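Local coordinates for protein cellulose 1,4-beta-cellobiosidase (Thermobifida fusca, PDB 4JJJ) that probably hydrolyses cellulose to cellobiose as a family 48 glycoside hydrolase, this chain being the catalytic part of a longer, modular protein, at residues A[265-270]-A[293-298]; A[325-330]-A[357-362]. The protein carries 1 engineered substitution. All blocks are in the same frame, centred on the assembly; numbering follows the deposited sequence. Where two conformers were deposited one is given.

Contact 1. Residues A[265-270]-A[293-298]; sequences YAMFDK and AHYLLS. With BGC (beta-D-glucopyranose), chain D.
The carbonyl oxygens of Ala266 and Met267 each take two hydrogen bonds from 293-298. Met267 O receives His294 N at 2.8 Å, almost in line with its C=O bond, and Tyr295 N at 3.1 Å on an in-plane lone pair. On Ala266 O both bonds come from one residue: Ser298 OG sits on a lone pair at 2.6 Å, and Ser298 N approaches from above the carbonyl plane. OG lies between its own backbone N and carbonyl carbon (chi1 75°), which brings hydroxyl and amide to the same oxygen. The His294 imidazole holds Met267 O over the centre of one face and points CE1 edge-on at Ala266 O. Its rotation is fixed by Leu296 N, which donates to ND1 in the ring plane at 3.1 Å, and by the bond of NE2 to Ser319 O, a pairing consistent with a neutral ring protonated at NE2. Ala293 CB makes a CH-pi contact over the Phe268 face, 3.6 Å from CE2; Met267 SD meets Tyr295 CD1 obliquely at 4.1 Å, a Met-aromatic contact. Farther out, Asp269 is bound by Ser320, Asn379 and Tyr385. Lys270 extends fully to put NZ 3.1 Å from O2 of a bound glucose, while Glu108 supplies its salt bridge. With the single beta bridge Phe268-Ala293, the bonds between the segments tie together two parts of the long loop between helix 250-263 and strand 302-306, buried, with Lys270 in the glycan pocket of the family 48 catalytic domain.

Contact 2. Residues A[325-330]-A[357-362]; sequences GYQNVL and DRQLEF. With ZN (zinc ion), chain T.
Phe362 presents the edge of its ring to Gln327, whose CG lies 3.9 Å from CD2, near the ring plane. The Gln327 amide stands steeply to this ring, with the planes 80° apart, and is nearly perpendicular to the amide of Gln359. Beyond the two segments, the Phe362 ring meets that of Phe395 with the planes strongly inclined, though not perpendicular. With CG anti to its carbonyl carbon (chi1 -72°) and the chain extended, Gln359 reaches across from its helix. Its OE1 accepts from Asn328 N at 2.8 Å, the donor tilted slightly from the carbonyl plane and the N-H...O angle 145°. The same oxygen lies 3.3 Å from Gln327 CB, while Gln359 NE2 is bonded to Ser355 OG one turn back. A leucine in place of Gln359 would probably leave the buried Asn328 N without its acceptor and Ser355 OG without this partner. Next to the bond, Val329 CG1 packs on Leu360 CG at 3.9 Å, the side chains crossing at about a right angle. Asn328 is the N-cap of helix 329-337: its OD1 takes Ala331 N, and its ND2 binds Gln231. One turn apart on helix 348-365, Asp357 and Glu361 bind a zinc ion, Glu361 OE2 at 2.0 Å; Tyr396 and Trp478 hold the other Glu361 oxygen. The chemistry is therefore divided: a neutral glutamine satisfies a buried backbone N-H where helix 329-337 begins, whereas the carboxylates of Asp357 and Glu361, flanking Gln359 in sequence, serve the metal.

How the contacts relate
Contact 1 closes before contact 2 opens along the chain, with strands 302-306, 314-317 and 321-323 lying between them in sequence, and their centres are about 12 Å apart on the same side of the chain's centre. Helix 348-365 joins them: it supplies 357-362 to contact 2, while Trp352 and Ser355 on its earlier turns touch Met267 of contact 1. The contacts also pack directly, Leu296 CD1 lying 3.6 Å from Phe362 CD1. Both lean on helix 223-242, whose Asn224, an engineered residue at the predicted nucleophile position, touches Tyr326. Lys270 and Tyr326 each meet bound glucose, placing both contacts beside the glycan path of this (alpha/alpha)6 catalytic domain.

Contact 1. Residues A[265-270]-A[293-298]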
ATOM      1  N   TYR A 265       1.054  14.775   3.149  1.00  5.93           N
ATOM      2  CA  TYR A 265      -0.049  14.511   4.121  1.00  5.78           C
ATOM      3  C   TYR A 265       0.210  13.224   4.900  1.00  5.80           C
ATOM      4  O   TYR A 265      -0.154  13.130   6.090  1.00  6.07           O
ATOM      5  CB  TYR A 265      -1.424  14.411   3.408  1.00  5.21           C
ATOM      6  CG  TYR A 265      -2.087  15.725   3.359  1.00  6.02           C
ATOM      7  CD1 TYR A 265      -2.655  16.289   4.500  1.00  6.12           C
ATOM      8  CD2 TYR A 265      -2.151  16.400   2.171  1.00  6.05           C
ATOM      9  CE1 TYR A 265      -3.292  17.527   4.460  1.00  7.40           C
ATOM     10  CE2 TYR A 265      -2.738  17.656   2.097  1.00  6.08           C
ATOM     11  CZ  TYR A 265      -3.356  18.216   3.226  1.00  6.92           C
ATOM     12  OH  TYR A 265      -3.921  19.497   3.227  1.00  8.06           O
ATOM     13  N   ALA A 266       0.886  12.201   4.311  1.00  5.78           N
ATOM     14  CA  ALA A 266       1.210  10.976   5.015  1.00  5.66           C
ATOM     15  C   ALA A 266       2.214  11.175   6.181  1.00  6.07           C
ATOM     16  O   ALA A 266       2.350  10.276   6.984  1.00  6.73           O
ATOM     17  CB  ALA A 266       1.740   9.939   4.017  1.00  5.84           C
ATOM     18  N   MET A 267       2.882  12.339   6.203  1.00  5.26           N
ATOM     19  CA  MET A 267       3.916  12.647   7.170  1.00  5.45           C
ATOM     20  C   MET A 267       3.402  13.192   8.480  1.00  5.70           C
ATOM     21  O   MET A 267       4.205  13.468   9.401  1.00  5.03           O
ATOM     22  CB  MET A 267       4.886  13.619   6.554  1.00  5.66           C
ATOM     23  CG  MET A 267       5.712  13.079   5.411  1.00  6.54           C
ATOM     24  SD  MET A 267       6.888  14.339   4.900  1.00  8.02           S
ATOM     25  CE  MET A 267       7.510  13.679   3.389  1.00  8.53           C
ATOM     26  N   PHE A 268       2.070  13.371   8.549  1.00  5.88           N
ATOM     27  CA  PHE A 268       1.422  14.064   9.695  1.00  6.68           C
ATOM     28  C   PHE A 268       0.619  13.128  10.557  1.00  7.31           C
ATOM     29  O   PHE A 268      -0.048  12.229  10.043  1.00  6.91           O
ATOM     30  CB  PHE A 268       0.614  15.258   9.228  1.00  7.32           C
ATOM     31  CG  PHE A 268       1.465  16.341   8.770  1.00  7.10           C
ATOM     32  CD1 PHE A 268       2.012  16.275   7.492  1.00  7.55           C
ATOM     33  CD2 PHE A 268       1.831  17.398   9.589  1.00  8.00           C
ATOM     34  CE1 PHE A 268       2.885  17.250   7.043  1.00  7.97           C
ATOM     35  CE2 PHE A 268       2.689  18.380   9.137  1.00  8.69           C
ATOM     36  CZ  PHE A 268       3.231  18.324   7.860  1.00  8.55           C
ATOM     37  N   ASP A 269       0.559  13.416  11.847  1.00  6.87           N
ATOM     38  CA  ASP A 269      -0.370  12.714  12.741  1.00  7.66           C
ATOM     39  C   ASP A 269      -1.811  12.783  12.160  1.00  6.62           C
ATOM     40  O   ASP A 269      -2.190  13.784  11.554  1.00  6.84           O
ATOM     41  CB  ASP A 269      -0.333  13.397  14.125  1.00  7.56           C
ATOM     42  CG  ASP A 269      -1.233  12.718  15.129  1.00  8.09           C
ATOM     43  OD1 ASP A 269      -0.784  11.702  15.719  1.00  8.71           O
ATOM     44  OD2 ASP A 269      -2.357  13.217  15.312  1.00  9.57           O
ATOM     45  N   LYS A 270      -2.611  11.757  12.446  1.00  7.02           N
ATOM     46  CA  LYS A 270      -3.930  11.674  11.911  1.00  6.82           C
ATOM     47  C   LYS A 270      -4.700  12.981  12.109  1.00  7.90           C
ATOM     48  O   LYS A 270      -5.361  13.457  11.200  1.00  8.02           O
ATOM     49  CB  LYS A 270      -4.649  10.524  12.515  1.00  6.99           C
ATOM     50  CG  LYS A 270      -5.970  10.145  11.923  1.00  6.73           C
ATOM     51  CD  LYS A 270      -6.688   8.990  12.649  1.00  6.55           C
ATOM     52  CE  LYS A 270      -8.036   8.687  12.028  1.00  6.97           C
ATOM     53  NZ  LYS A 270      -8.651   7.547  12.727  1.00  7.64           N
ATOM     54  N   ALA A 293       4.313  16.862  12.367  1.00  7.53           N
ATOM     55  CA  ALA A 293       4.961  15.979  11.407  1.00  7.70           C
ATOM     56  C   ALA A 293       5.879  14.981  12.047  1.00  7.23           C
ATOM     57  O   ALA A 293       6.800  15.362  12.753  1.00  9.30           O
ATOM     58  CB  ALA A 293       5.680  16.802  10.368  1.00  8.05           C
ATOM     59  N   HIS A 294       5.667  13.684  11.742  1.00  6.45           N
ATOM     60  CA  HIS A 294       6.583  12.568  12.077  1.00  6.20           C
ATOM     61  C   HIS A 294       7.554  12.303  10.925  1.00  6.67           C
ATOM     62  O   HIS A 294       8.559  11.659  11.133  1.00  6.50           O
ATOM     63  CB  HIS A 294       5.835  11.330  12.509  1.00  6.34           C
ATOM     64  CG  HIS A 294       4.777  10.892  11.567  1.00  6.03           C
ATOM     65  ND1 HIS A 294       5.069  10.478  10.274  1.00  6.39           N
ATOM     66  CD2 HIS A 294       3.438  10.852  11.696  1.00  6.65           C
ATOM     67  CE1 HIS A 294       3.925  10.150   9.689  1.00  6.16           C
ATOM     68  NE2 HIS A 294       2.922  10.364  10.527  1.00  6.78           N
ATOM     69  N   TYR A 295       7.235  12.857   9.730  1.00  6.34           N
ATOM     70  CA  TYR A 295       8.189  12.777   8.615  1.00  6.52           C
ATOM     71  C   TYR A 295       8.447  11.385   8.139  1.00  6.29           C
ATOM     72  O   TYR A 295       9.445  11.163   7.408  1.00  7.25           O
ATOM     73  CB  TYR A 295       9.493  13.501   8.964  1.00  6.61           C
ATOM     74  CG  TYR A 295       9.325  14.997   9.089  1.00  7.57           C
ATOM     75  CD1 TYR A 295       9.076  15.801   7.992  1.00  7.83           C
ATOM     76  CD2 TYR A 295       9.452  15.568  10.348  1.00  8.47           C
ATOM     77  CE1 TYR A 295       8.989  17.188   8.154  1.00  9.10           C
ATOM     78  CE2 TYR A 295       9.325  16.909  10.534  1.00  9.57           C
ATOM     79  CZ  TYR A 295       9.175  17.717   9.448  1.00  9.24           C
ATOM     80  OH  TYR A 295       9.050  19.134   9.537  1.00 14.03           O
ATOM     81  N   LEU A 296       7.535  10.460   8.388  1.00  5.37           N
ATOM     82  CA  LEU A 296       7.585   9.126   7.819  1.00  5.50           C
ATOM     83  C   LEU A 296       6.455   8.908   6.849  1.00  5.60           C
ATOM     84  O   LEU A 296       5.476   9.705   6.846  1.00  5.88           O
ATOM     85  CB  LEU A 296       7.500   8.085   8.945  1.00  5.56           C
ATOM     86  CG  LEU A 296       8.639   8.116   9.924  1.00  5.80           C
ATOM     87  CD1 LEU A 296       8.383   7.112  11.043  1.00  6.21           C
ATOM     88  CD2 LEU A 296      10.003   7.861   9.323  1.00  6.40           C
ATOM     89  N   LEU A 297       6.547   7.897   5.977  1.00  5.25           N
ATOM     90  CA  LEU A 297       5.421   7.507   5.090  1.00  5.29           C
ATOM     91  C   LEU A 297       4.462   6.641   5.908  1.00  5.41           C
ATOM     92  O   LEU A 297       4.719   5.431   6.065  1.00  5.19           O
ATOM     93  CB  LEU A 297       5.858   6.820   3.823  1.00  5.80           C
ATOM     94  CG  LEU A 297       6.536   7.771   2.849  1.00  7.60           C
ATOM     95  CD1 LEU A 297       7.262   7.009   1.801  1.00  8.43           C
ATOM     96  CD2 LEU A 297       5.373   8.500   2.057  1.00  8.94           C
ATOM     97  N   SER A 298       3.443   7.277   6.503  1.00  4.77           N
ATOM     98  CA  SER A 298       2.483   6.555   7.248  1.00  5.50           C
ATOM     99  C   SER A 298       1.507   5.708   6.390  1.00  5.19           C
ATOM    100  O   SER A 298       1.623   5.682   5.184  1.00  5.20           O
ATOM    101  CB  SER A 298       1.739   7.445   8.176  1.00  6.12           C
ATOM    102  OG  SER A 298       0.800   8.219   7.423  1.00  6.58           O
TER
HETATM  103  C2  BGC D   3      -9.776   6.433   9.142  1.00  7.41           C
HETATM  104  C3  BGC D   3     -11.022   7.171   9.584  1.00  8.54           C
HETATM  105  C4  BGC D   3     -11.753   7.823   8.425  1.00  8.23           C
HETATM  106  C5  BGC D   3     -11.956   6.861   7.283  1.00  7.76           C
HETATM  107  C6  BGC D   3     -12.492   7.438   6.027  1.00  7.59           C
HETATM  108  C1  BGC D   3     -10.148   5.472   7.986  1.00  7.57           C
HETATM  109  O2  BGC D   3      -9.131   5.735  10.199  1.00  8.34           O
HETATM  110  O3  BGC D   3     -10.669   8.175  10.574  1.00  9.13           O
HETATM  111  O4  BGC D   3     -13.061   8.209   8.969  1.00  8.53           O
HETATM  112  O5  BGC D   3     -10.692   6.227   6.915  1.00  7.85           O
HETATM  113  O6  BGC D   3     -12.753   6.444   5.054  1.00  7.13           O

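Contact 2. Residues A[325-330]-A[357-362]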
ATOM      1  N   GLY A 325       7.798  -1.254   5.898  1.00  4.45           N
ATOM      2  CA  GLY A 325       7.558  -1.744   4.524  1.00  4.13           C
ATOM      3  C   GLY A 325       7.087  -0.700   3.580  1.00  4.26           C
ATOM      4  O   GLY A 325       7.159  -0.951   2.317  1.00  4.71           O
ATOM      5  N   TYR A 326       6.581   0.417   4.079  1.00  4.24           N
ATOM      6  CA  TYR A 326       6.112   1.550   3.265  1.00  4.29           C
ATOM      7  C   TYR A 326       7.208   2.533   2.930  1.00  4.67           C
ATOM      8  O   TYR A 326       7.084   3.346   2.054  1.00  5.26           O
ATOM      9  CB  TYR A 326       4.950   2.325   3.918  1.00  4.31           C
ATOM     10  CG  TYR A 326       3.611   1.625   3.837  1.00  4.32           C
ATOM     11  CD1 TYR A 326       3.456   0.265   3.890  1.00  4.74           C
ATOM     12  CD2 TYR A 326       2.483   2.440   3.846  1.00  4.09           C
ATOM     13  CE1 TYR A 326       2.201  -0.297   3.845  1.00  4.82           C
ATOM     14  CE2 TYR A 326       1.204   1.900   3.760  1.00  5.16           C
ATOM     15  CZ  TYR A 326       1.070   0.568   3.759  1.00  4.89           C
ATOM     16  OH  TYR A 326      -0.195   0.032   3.643  1.00  6.73           O
ATOM     17  N   GLN A 327       8.289   2.544   3.735  1.00  4.04           N
ATOM     18  CA  GLN A 327       9.219   3.643   3.560  1.00  4.38           C
ATOM     19  C   GLN A 327       9.916   3.569   2.219  1.00  4.69           C
ATOM     20  O   GLN A 327      10.118   2.466   1.700  1.00  4.36           O
ATOM     21  CB  GLN A 327      10.256   3.714   4.695  1.00  4.44           C
ATOM     22  CG  GLN A 327       9.648   3.628   6.122  1.00  4.61           C
ATOM     23  CD  GLN A 327       8.509   4.650   6.305  1.00  4.90           C
ATOM     24  OE1 GLN A 327       7.341   4.200   6.594  1.00  6.68           O
ATOM     25  NE2 GLN A 327       8.705   5.827   6.030  1.00  4.45           N
ATOM     26  N   ASN A 328      10.316   4.721   1.720  1.00  4.70           N
ATOM     27  CA  ASN A 328      10.869   4.748   0.386  1.00  4.53           C
ATOM     28  C   ASN A 328      11.947   5.783   0.340  1.00  5.24           C
ATOM     29  O   ASN A 328      11.724   6.933  -0.043  1.00  5.04           O
ATOM     30  CB  ASN A 328       9.792   5.004  -0.668  1.00  4.71           C
ATOM     31  CG  ASN A 328      10.238   4.616  -2.039  1.00  4.88           C
ATOM     32  OD1 ASN A 328      11.387   4.827  -2.411  1.00  5.90           O
ATOM     33  ND2 ASN A 328       9.338   3.985  -2.812  1.00  4.98           N
ATOM     34  N   VAL A 329      13.127   5.296   0.716  1.00  5.14           N
ATOM     35  CA  VAL A 329      14.235   6.224   0.836  1.00  5.14           C
ATOM     36  C   VAL A 329      14.685   6.695  -0.559  1.00  5.53           C
ATOM     37  O   VAL A 329      15.345   7.760  -0.673  1.00  5.72           O
ATOM     38  CB  VAL A 329      15.368   5.600   1.603  1.00  4.93           C
ATOM     39  CG1 VAL A 329      14.908   5.400   3.055  1.00  4.89           C
ATOM     40  CG2 VAL A 329      15.995   4.385   0.951  1.00  5.17           C
ATOM     41  N   LEU A 330      14.390   5.922  -1.589  1.00  5.41           N
ATOM     42  CA  LEU A 330      14.737   6.328  -2.959  1.00  6.10           C
ATOM     43  C   LEU A 330      13.832   7.431  -3.419  1.00  5.23           C
ATOM     44  O   LEU A 330      14.341   8.458  -3.899  1.00  6.72           O
ATOM     45  CB  LEU A 330      14.646   5.069  -3.880  1.00  7.18           C
ATOM     46  CG  LEU A 330      15.119   5.145  -5.325  1.00  9.26           C
ATOM     47  CD1 LEU A 330      14.325   6.177  -6.130  1.00  9.22           C
ATOM     48  CD2 LEU A 330      16.615   5.474  -5.408  1.00 10.33           C
ATOM     49  N   ASP A 357      16.143  11.708   5.703  0.70  5.87           N
ATOM     50  CA  ASP A 357      16.928  11.441   6.906  0.70  7.20           C
ATOM     51  C   ASP A 357      16.145  10.622   7.945  0.70  6.29           C
ATOM     52  O   ASP A 357      16.652   9.578   8.427  0.70  5.92           O
ATOM     53  CB  ASP A 357      17.373  12.765   7.526  0.70  7.93           C
ATOM     54  CG  ASP A 357      17.976  12.621   8.906  0.70  9.36           C
ATOM     55  OD1 ASP A 357      18.936  11.845   8.978  0.70  9.15           O
ATOM     56  OD2 ASP A 357      17.399  13.231   9.886  0.70 11.57           O
ATOM     57  N   ARG A 358      14.936  11.076   8.271  1.00  6.06           N
ATOM     58  CA  ARG A 358      14.145  10.444   9.290  1.00  6.02           C
ATOM     59  C   ARG A 358      13.811   8.944   8.938  1.00  5.93           C
ATOM     60  O   ARG A 358      13.876   8.046   9.784  1.00  5.64           O
ATOM     61  CB  ARG A 358      12.838  11.156   9.532  1.00  6.18           C
ATOM     62  CG  ARG A 358      12.129  10.754  10.819  1.00  6.99           C
ATOM     63  CD  ARG A 358      12.821  11.220  12.071  1.00  7.77           C
ATOM     64  NE  ARG A 358      12.991  12.650  12.232  1.00  9.11           N
ATOM     65  CZ  ARG A 358      12.032  13.427  12.777  1.00 10.95           C
ATOM     66  NH1 ARG A 358      10.859  12.976  13.124  1.00 11.55           N
ATOM     67  NH2 ARG A 358      12.256  14.702  12.974  1.00 13.01           N
ATOM     68  N   GLN A 359      13.526   8.713   7.652  1.00  5.17           N
ATOM     69  CA  GLN A 359      13.190   7.348   7.235  1.00  5.02           C
ATOM     70  C   GLN A 359      14.411   6.451   7.404  1.00  4.91           C
ATOM     71  O   GLN A 359      14.273   5.314   7.879  1.00  5.37           O
ATOM     72  CB  GLN A 359      12.740   7.337   5.784  1.00  5.15           C
ATOM     73  CG  GLN A 359      11.357   7.949   5.537  1.00  4.90           C
ATOM     74  CD  GLN A 359      10.876   7.733   4.115  1.00  5.41           C
ATOM     75  OE1 GLN A 359      11.081   6.698   3.483  1.00  5.15           O
ATOM     76  NE2 GLN A 359      10.344   8.811   3.569  1.00  5.67           N
ATOM     77  N   LEU A 360      15.633   6.892   7.055  1.00  4.94           N
ATOM     78  CA  LEU A 360      16.775   6.064   7.261  1.00  5.30           C
ATOM     79  C   LEU A 360      17.039   5.812   8.729  1.00  5.20           C
ATOM     80  O   LEU A 360      17.431   4.651   9.067  1.00  4.76           O
ATOM     81  CB  LEU A 360      18.021   6.684   6.603  1.00  5.35           C
ATOM     82  CG  LEU A 360      18.013   6.527   5.051  1.00  6.06           C
ATOM     83  CD1 LEU A 360      18.967   7.594   4.458  1.00  6.64           C
ATOM     84  CD2 LEU A 360      18.407   5.102   4.707  1.00  6.99           C
ATOM     85  N   GLU A 361      16.871   6.782   9.597  1.00  5.56           N
ATOM     86  CA  GLU A 361      17.040   6.535  11.061  1.00  6.07           C
ATOM     87  C   GLU A 361      16.013   5.522  11.585  1.00  5.25           C
ATOM     88  O   GLU A 361      16.401   4.604  12.268  1.00  5.58           O
ATOM     89  CB  GLU A 361      16.840   7.820  11.809  1.00  6.07           C
ATOM     90  CG  GLU A 361      17.962   8.785  11.624  1.00  6.95           C
ATOM     91  CD  GLU A 361      17.906   9.956  12.606  1.00  8.46           C
ATOM     92  OE1 GLU A 361      17.275   9.880  13.654  1.00  8.77           O
ATOM     93  OE2 GLU A 361      18.462  11.070  12.312  1.00  8.05           O
ATOM     94  N   PHE A 362      14.765   5.667  11.128  1.00  4.90           N
ATOM     95  CA  PHE A 362      13.674   4.741  11.492  1.00  5.02           C
ATOM     96  C   PHE A 362      13.953   3.306  11.103  1.00  4.87           C
ATOM     97  O   PHE A 362      13.868   2.405  11.916  1.00  4.82           O
ATOM     98  CB  PHE A 362      12.405   5.222  10.769  1.00  4.95           C
ATOM     99  CG  PHE A 362      11.158   4.468  10.990  1.00  4.87           C
ATOM    100  CD1 PHE A 362      10.506   4.469  12.191  1.00  4.55           C
ATOM    101  CD2 PHE A 362      10.475   3.919   9.893  1.00  4.93           C
ATOM    102  CE1 PHE A 362       9.266   3.872  12.344  1.00  5.12           C
ATOM    103  CE2 PHE A 362       9.232   3.328  10.079  1.00  5.29           C
ATOM    104  CZ  PHE A 362       8.618   3.297  11.273  1.00  4.68           C
TER
HETATM  105 ZN    ZN T 719      19.642  11.686  10.845  1.00  8.83          ZN
HETATM  106  O   HOH W   1      20.405  13.462  11.541  1.00  8.87           O